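PDB 2ZQ5: sulfotransferase from Mycobacterium tuberculosis, which probably transfers a sulfuryl group from the donor PAPS to an acceptor substrate. Local coordinates for residues I94-T97 / G103-A106; A241-Y246 / S309-D314; T327-Y332 / L337-E342. All coordinates share one frame; numbering follows the deposited sequence.

In the fold
The three contacts follow one another along the chain, neither nesting nor crossing. Interaction 1 comes first and closes the short loop between strand 94-97 and helix 104-111. Interaction 2 spans 62 intervening residues, bringing the end of helix 239-245 up to the start of strand 312-316, the outermost strand on its side of the parallel sheet. Interaction 3 closes a short turn between helices 324-334 and 341-348. The contacts also touch one another: Phe95 meets Tyr246 and Leu242, linking the sheet to helix 239-245. Tyr313 OH probably hydrogen-bonds Asp330 OD2, which ties the sheet to helix 324-334, and Ile94 reaches Leu337 in the loop that follows that helix.

Interaction 1: I94-T97 / G103-A106; sequences IFVT and GTTA
A buried, purely van der Waals contact joins Val96 and the end of the strand at Thr97 to Thr104, at the strand-to-helix turn that opens the P-loop-like region of the sulfotransferase fold. Strand 94-97 lies in the middle of the parallel sheet, five loop residues follow, and Gly103 occupies the N-cap position of helix 104-111. In relatives, this turn cradles the 5'-phosphosulfate of PAPS, and the topology here is consistent with that role. The CA atoms of Thr97 and Thr104 stand 6.3 Å apart.

Val96 points at the helix with one branch: its CG1 lies 4.1 Å from both CB and the carbonyl O of Thr104. A first torsion of 177° sets CG1 anti to the Val96 backbone N, which carries this methyl to the helix start. Thr104 answers with its own methyl, CG2, which sits 3.8 Å from the carbonyl carbon of Thr97. At Thr97 the side chain is directed away from the helix instead, and its OG1 is hydrogen-bonded to Asn232 O.

Thr104 is thus split by chemistry. The methyl lies against the strand backbone, while OG1 hydrogen-bonds Lys231 NZ, as does the hydroxyl of Thr105. Methyl groups packed on side chain and backbone seat the helix start on the strand; this non-directional contact leaves the hydroxyls of Thr104 and Thr105 to hold the Lys231 amine near the probable phosphosulfate loop.

Interaction 2: A241-Y246 / S309-D314; sequences ALMATY and SAQFYD
Met243, in the last turn of helix 239-245, faces Gln311, where a short 3-10 turn passes into strand 312-316, with the two CA atoms 10.2 Å apart. At that separation the backbones do not meet, and long side chains span the gap; the buried surface is a modest 113 Å². The contact packs the helix against the start of the edge strand of the parallel sheet.

Met243 supplies the whole contact from the helix side, and it does so with its terminal methyl. The chain is bent at its second and third torsions (-56° and -86°), so the thioether curls and CE is presented to the strand. There CE has two neighbours. One is the amide end of Gln311, whose CD lies 4.1 Å from Met243 CE; the glutamine stretches out beyond CG to get there, and the two chains cross at a slant. The other is the ring of Phe312, where CZ lies 4.3 Å from Met243 CE and the methyl approaches obliquely. No hydrogen bond crosses between the segments.

Each segment has its own internal hydrogen bonds. Phe312 N donates to Ser309 O at 3.0 Å, closing the 3-10 turn just before the strand. At the helix end, Ala241 O accepts both Thr245 N, at 3.0 Å, and Thr245 OG1, at 2.9 Å, from opposite faces of its carbonyl plane.

Tyr307 touches both Met243 and Phe312 and adds to the packing. Phe312 also packs on Phe300 and Arg304 of helix 282-304 and on Val251 of the adjacent strand 250-255, while Tyr246, just beyond the helix end, is hydrogen-bonded to His212 of helix 206-219.

Interaction 3: T327-Y332 / L337-E342; sequences TVADIY and LTLSDE
The chain doubles back at Tyr332 and Leu337, whose CA atoms are 4.7 Å apart, in a helix-loop-helix turn joining helix 324-334 to helix 341-348 near the surface of the fold. One backbone bond crosses it: Leu337 N donates to Tyr332 O at 2.7 Å with an N-H...O angle of 165°, a 6→1 bond consistent with a Schellman-type helix end. Past the loop, Ser340 is the N-cap of the second helix, its OG hydrogen-bonded to Ala343 N.

The Tyr332 ring is the centrepiece, held between two leucines on opposite faces. Leu337 brings CB to 3.6 Å from Tyr332 CD2 and, more remotely, its CD1 over one face. Thr338 O lies at the ring edge, near its plane, 3.6 Å from Tyr332 CD2. The phenol OH reaches beyond the turn to hydrogen-bond Asp114, which together with the leucines should limit movement of the ring.

Leu339 is forked across the contact. With CG anti to its backbone N (chi1 -176°), one methyl, CD2, settles on the first helix, 4.0 Å from Ala329 CB. Both Leu339 and Tyr332 also pack on Met347 of the second helix. The other branch lies over the opposite ring face: Leu339 CD1 makes a CH-pi contact 3.7 Å from the centroid of the Tyr332 ring, 13° off its normal.

Interaction 1: I94-T97 / G103-A106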
# COMPACT_ATOMS: atom_id res chain seq x y z
N ILE A 94 -0.99 12.78 -7.73
CA ILE A 94 -0.27 13.06 -6.49
C ILE A 94 -0.01 11.74 -5.77
O ILE A 94 -0.92 10.93 -5.59
CB ILE A 94 -1.08 13.98 -5.55
CG1 ILE A 94 -1.24 15.36 -6.19
CG2 ILE A 94 -0.38 14.08 -4.20
CD1 ILE A 94 -2.09 16.31 -5.38
N PHE A 95 1.25 11.54 -5.38
CA PHE A 95 1.66 10.34 -4.66
C PHE A 95 2.18 10.73 -3.29
O PHE A 95 3.11 11.53 -3.17
CB PHE A 95 2.77 9.62 -5.42
CG PHE A 95 2.29 8.83 -6.60
CD1 PHE A 95 2.04 7.47 -6.49
CD2 PHE A 95 2.08 9.45 -7.84
CE1 PHE A 95 1.59 6.73 -7.59
CE2 PHE A 95 1.63 8.71 -8.94
CZ PHE A 95 1.39 7.35 -8.81
N VAL A 96 1.57 10.17 -2.25
CA VAL A 96 2.00 10.42 -0.88
C VAL A 96 2.76 9.20 -0.41
O VAL A 96 2.36 8.06 -0.67
CB VAL A 96 0.79 10.64 0.07
CG1 VAL A 96 1.28 10.83 1.50
CG2 VAL A 96 -0.02 11.84 -0.38
N THR A 97 3.88 9.41 0.28
CA THR A 97 4.63 8.29 0.79
C THR A 97 5.39 8.69 2.04
O THR A 97 5.50 9.88 2.37
CB THR A 97 5.59 7.70 -0.29
OG1 THR A 97 6.07 6.43 0.15
CG2 THR A 97 6.77 8.63 -0.54
N GLY A 103 2.06 10.51 9.34
CA GLY A 103 1.01 11.36 8.80
C GLY A 103 0.56 11.08 7.38
O GLY A 103 -0.22 11.86 6.83
N THR A 104 1.01 9.99 6.78
CA THR A 104 0.60 9.69 5.41
C THR A 104 -0.90 9.47 5.28
O THR A 104 -1.51 9.89 4.30
CB THR A 104 1.32 8.45 4.84
OG1 THR A 104 0.99 7.29 5.63
CG2 THR A 104 2.83 8.66 4.83
N THR A 105 -1.51 8.82 6.27
CA THR A 105 -2.95 8.57 6.22
C THR A 105 -3.74 9.87 6.28
O THR A 105 -4.68 10.06 5.51
CB THR A 105 -3.39 7.66 7.37
OG1 THR A 105 -2.70 6.41 7.28
CG2 THR A 105 -4.90 7.41 7.31
N ALA A 106 -3.36 10.76 7.19
CA ALA A 106 -4.05 12.03 7.33
C ALA A 106 -3.94 12.84 6.04
O ALA A 106 -4.92 13.44 5.59
CB ALA A 106 -3.46 12.82 8.50

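Interaction 2: A241-Y246 / S309-D314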
# COMPACT_ATOMS: atom_id res chain seq x y z
N ALA A 241 10.57 3.73 -10.90
CA ALA A 241 9.48 3.09 -11.61
C ALA A 241 8.27 4.02 -11.63
O ALA A 241 7.55 4.11 -12.63
CB ALA A 241 9.11 1.77 -10.95
N LEU A 242 8.05 4.71 -10.52
CA LEU A 242 6.94 5.63 -10.40
C LEU A 242 7.09 6.74 -11.44
O LEU A 242 6.15 7.03 -12.18
CB LEU A 242 6.92 6.21 -8.98
CG LEU A 242 5.72 7.05 -8.53
CD1 LEU A 242 5.72 7.14 -7.01
CD2 LEU A 242 5.77 8.44 -9.15
N MET A 243 8.26 7.36 -11.50
CA MET A 243 8.48 8.44 -12.46
C MET A 243 8.47 7.96 -13.91
O MET A 243 8.07 8.70 -14.80
CB MET A 243 9.80 9.17 -12.16
CG MET A 243 9.85 9.82 -10.78
SD MET A 243 8.50 10.99 -10.47
CE MET A 243 9.18 12.48 -11.17
N ALA A 244 8.91 6.73 -14.15
CA ALA A 244 8.91 6.21 -15.51
C ALA A 244 7.47 6.01 -15.99
O ALA A 244 7.15 6.23 -17.16
CB ALA A 244 9.67 4.89 -15.57
N THR A 245 6.61 5.60 -15.06
CA THR A 245 5.20 5.35 -15.36
C THR A 245 4.35 6.61 -15.33
O THR A 245 3.40 6.75 -16.11
CB THR A 245 4.64 4.34 -14.34
OG1 THR A 245 5.46 3.16 -14.33
CG2 THR A 245 3.21 3.94 -14.71
N TYR A 246 4.70 7.53 -14.44
CA TYR A 246 3.99 8.80 -14.27
C TYR A 246 5.04 9.91 -14.28
O TYR A 246 5.37 10.47 -13.23
CB TYR A 246 3.26 8.80 -12.93
CG TYR A 246 2.33 7.62 -12.70
CD1 TYR A 246 1.05 7.60 -13.24
CD2 TYR A 246 2.73 6.54 -11.91
CE1 TYR A 246 0.18 6.54 -12.99
CE2 TYR A 246 1.86 5.48 -11.65
CZ TYR A 246 0.59 5.48 -12.19
OH TYR A 246 -0.29 4.45 -11.92
N SER A 309 13.05 18.90 -8.78
CA SER A 309 12.58 19.15 -7.42
C SER A 309 11.21 19.83 -7.37
O SER A 309 10.54 19.80 -6.35
CB SER A 309 13.61 19.98 -6.65
OG SER A 309 13.92 21.19 -7.32
N ALA A 310 10.80 20.44 -8.48
CA ALA A 310 9.51 21.11 -8.54
C ALA A 310 8.38 20.09 -8.36
O ALA A 310 7.25 20.45 -8.01
CB ALA A 310 9.35 21.83 -9.87
N GLN A 311 8.69 18.82 -8.59
CA GLN A 311 7.69 17.76 -8.46
C GLN A 311 7.69 17.07 -7.11
O GLN A 311 7.03 16.05 -6.94
CB GLN A 311 7.89 16.72 -9.56
CG GLN A 311 7.58 17.25 -10.96
CD GLN A 311 7.86 16.24 -12.05
OE1 GLN A 311 7.22 15.18 -12.13
NE2 GLN A 311 8.82 16.55 -12.91
N PHE A 312 8.43 17.62 -6.15
CA PHE A 312 8.51 17.02 -4.82
C PHE A 312 8.23 18.02 -3.71
O PHE A 312 8.52 19.21 -3.84
CB PHE A 312 9.91 16.42 -4.60
CG PHE A 312 10.21 15.25 -5.48
CD1 PHE A 312 10.03 13.95 -5.02
CD2 PHE A 312 10.62 15.44 -6.79
CE1 PHE A 312 10.27 12.86 -5.85
CE2 PHE A 312 10.86 14.36 -7.63
CZ PHE A 312 10.68 13.07 -7.16
N TYR A 313 7.65 17.52 -2.62
CA TYR A 313 7.34 18.35 -1.47
C TYR A 313 7.55 17.53 -0.21
O TYR A 313 7.14 16.37 -0.14
CB TYR A 313 5.88 18.83 -1.52
CG TYR A 313 5.53 19.88 -0.49
CD1 TYR A 313 5.59 21.24 -0.80
CD2 TYR A 313 5.17 19.52 0.81
CE1 TYR A 313 5.30 22.21 0.15
CE2 TYR A 313 4.88 20.48 1.77
CZ TYR A 313 4.95 21.82 1.43
OH TYR A 313 4.65 22.78 2.39
N ASP A 314 8.20 18.12 0.79
CA ASP A 314 8.45 17.46 2.06
C ASP A 314 7.57 18.05 3.14
O ASP A 314 7.53 19.27 3.33
CB ASP A 314 9.92 17.62 2.47
CG ASP A 314 10.86 16.93 1.51
OD1 ASP A 314 10.85 15.68 1.46
OD2 ASP A 314 11.62 17.64 0.81

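Interaction 3: T327-Y332 / L337-E342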
# COMPACT_ATOMS: atom_id res chain seq x y z
N THR A 327 -1.08 23.32 5.70
CA THR A 327 -0.07 22.47 5.07
C THR A 327 -0.54 22.09 3.67
O THR A 327 0.22 22.17 2.71
CB THR A 327 0.16 21.19 5.89
OG1 THR A 327 0.63 21.54 7.19
CG2 THR A 327 1.19 20.30 5.21
N VAL A 328 -1.80 21.67 3.56
CA VAL A 328 -2.37 21.29 2.28
C VAL A 328 -2.37 22.48 1.33
O VAL A 328 -2.09 22.34 0.14
CB VAL A 328 -3.82 20.78 2.44
CG1 VAL A 328 -4.45 20.55 1.07
CG2 VAL A 328 -3.83 19.50 3.25
N ALA A 329 -2.68 23.66 1.86
CA ALA A 329 -2.71 24.86 1.05
C ALA A 329 -1.32 25.13 0.47
O ALA A 329 -1.20 25.57 -0.67
CB ALA A 329 -3.16 26.06 1.88
N ASP A 330 -0.28 24.86 1.25
CA ASP A 330 1.08 25.09 0.78
C ASP A 330 1.48 24.04 -0.26
O ASP A 330 2.26 24.32 -1.16
CB ASP A 330 2.06 25.08 1.95
CG ASP A 330 3.36 25.78 1.61
OD1 ASP A 330 3.32 26.98 1.27
OD2 ASP A 330 4.43 25.13 1.69
N ILE A 331 0.95 22.83 -0.12
CA ILE A 331 1.24 21.77 -1.07
C ILE A 331 0.65 22.16 -2.43
O ILE A 331 1.31 22.04 -3.46
CB ILE A 331 0.64 20.42 -0.61
CG1 ILE A 331 1.42 19.90 0.60
CG2 ILE A 331 0.68 19.40 -1.75
CD1 ILE A 331 0.82 18.68 1.25
N TYR A 332 -0.59 22.63 -2.41
CA TYR A 332 -1.25 23.07 -3.65
C TYR A 332 -0.47 24.23 -4.26
O TYR A 332 -0.24 24.26 -5.47
CB TYR A 332 -2.69 23.51 -3.37
CG TYR A 332 -3.71 22.39 -3.39
CD1 TYR A 332 -3.65 21.34 -2.47
CD2 TYR A 332 -4.75 22.39 -4.31
CE1 TYR A 332 -4.61 20.33 -2.47
CE2 TYR A 332 -5.71 21.39 -4.32
CZ TYR A 332 -5.64 20.36 -3.39
OH TYR A 332 -6.60 19.38 -3.38
N LEU A 337 -1.33 24.30 -7.94
CA LEU A 337 -2.71 23.83 -8.01
C LEU A 337 -3.65 24.79 -7.28
O LEU A 337 -3.27 25.40 -6.27
CB LEU A 337 -2.83 22.44 -7.37
CG LEU A 337 -1.89 21.35 -7.89
CD1 LEU A 337 -2.16 20.06 -7.14
CD2 LEU A 337 -2.08 21.15 -9.39
N THR A 338 -4.86 24.93 -7.79
CA THR A 338 -5.86 25.81 -7.19
C THR A 338 -6.65 25.04 -6.13
O THR A 338 -7.16 23.96 -6.40
CB THR A 338 -6.84 26.34 -8.25
OG1 THR A 338 -6.11 27.08 -9.25
CG2 THR A 338 -7.88 27.26 -7.61
N LEU A 339 -6.73 25.61 -4.93
CA LEU A 339 -7.47 24.98 -3.84
C LEU A 339 -8.84 25.64 -3.78
O LEU A 339 -8.98 26.76 -3.29
CB LEU A 339 -6.72 25.18 -2.52
CG LEU A 339 -7.32 24.52 -1.27
CD1 LEU A 339 -7.41 23.01 -1.48
CD2 LEU A 339 -6.45 24.84 -0.07
N SER A 340 -9.85 24.92 -4.26
CA SER A 340 -11.22 25.43 -4.30
C SER A 340 -11.89 25.49 -2.93
O SER A 340 -11.42 24.89 -1.96
CB SER A 340 -12.08 24.57 -5.22
OG SER A 340 -12.36 23.31 -4.62
N ASP A 341 -13.01 26.22 -2.86
CA ASP A 341 -13.75 26.35 -1.62
C ASP A 341 -14.38 25.02 -1.22
O ASP A 341 -14.36 24.65 -0.05
CB ASP A 341 -14.85 27.41 -1.77
CG ASP A 341 -14.30 28.78 -2.12
OD1 ASP A 341 -13.43 29.27 -1.37
OD2 ASP A 341 -14.74 29.36 -3.13
N GLU A 342 -14.93 24.31 -2.20
CA GLU A 342 -15.55 23.01 -1.92
C GLU A 342 -14.51 22.03 -1.41
O GLU A 342 -14.80 21.20 -0.54
CB GLU A 342 -16.21 22.44 -3.18
CG GLU A 342 -15.28 22.30 -4.37
CD GLU A 342 -15.39 23.47 -5.33
OE1 GLU A 342 -15.38 24.63 -4.87
OE2 GLU A 342 -15.47 23.22 -6.55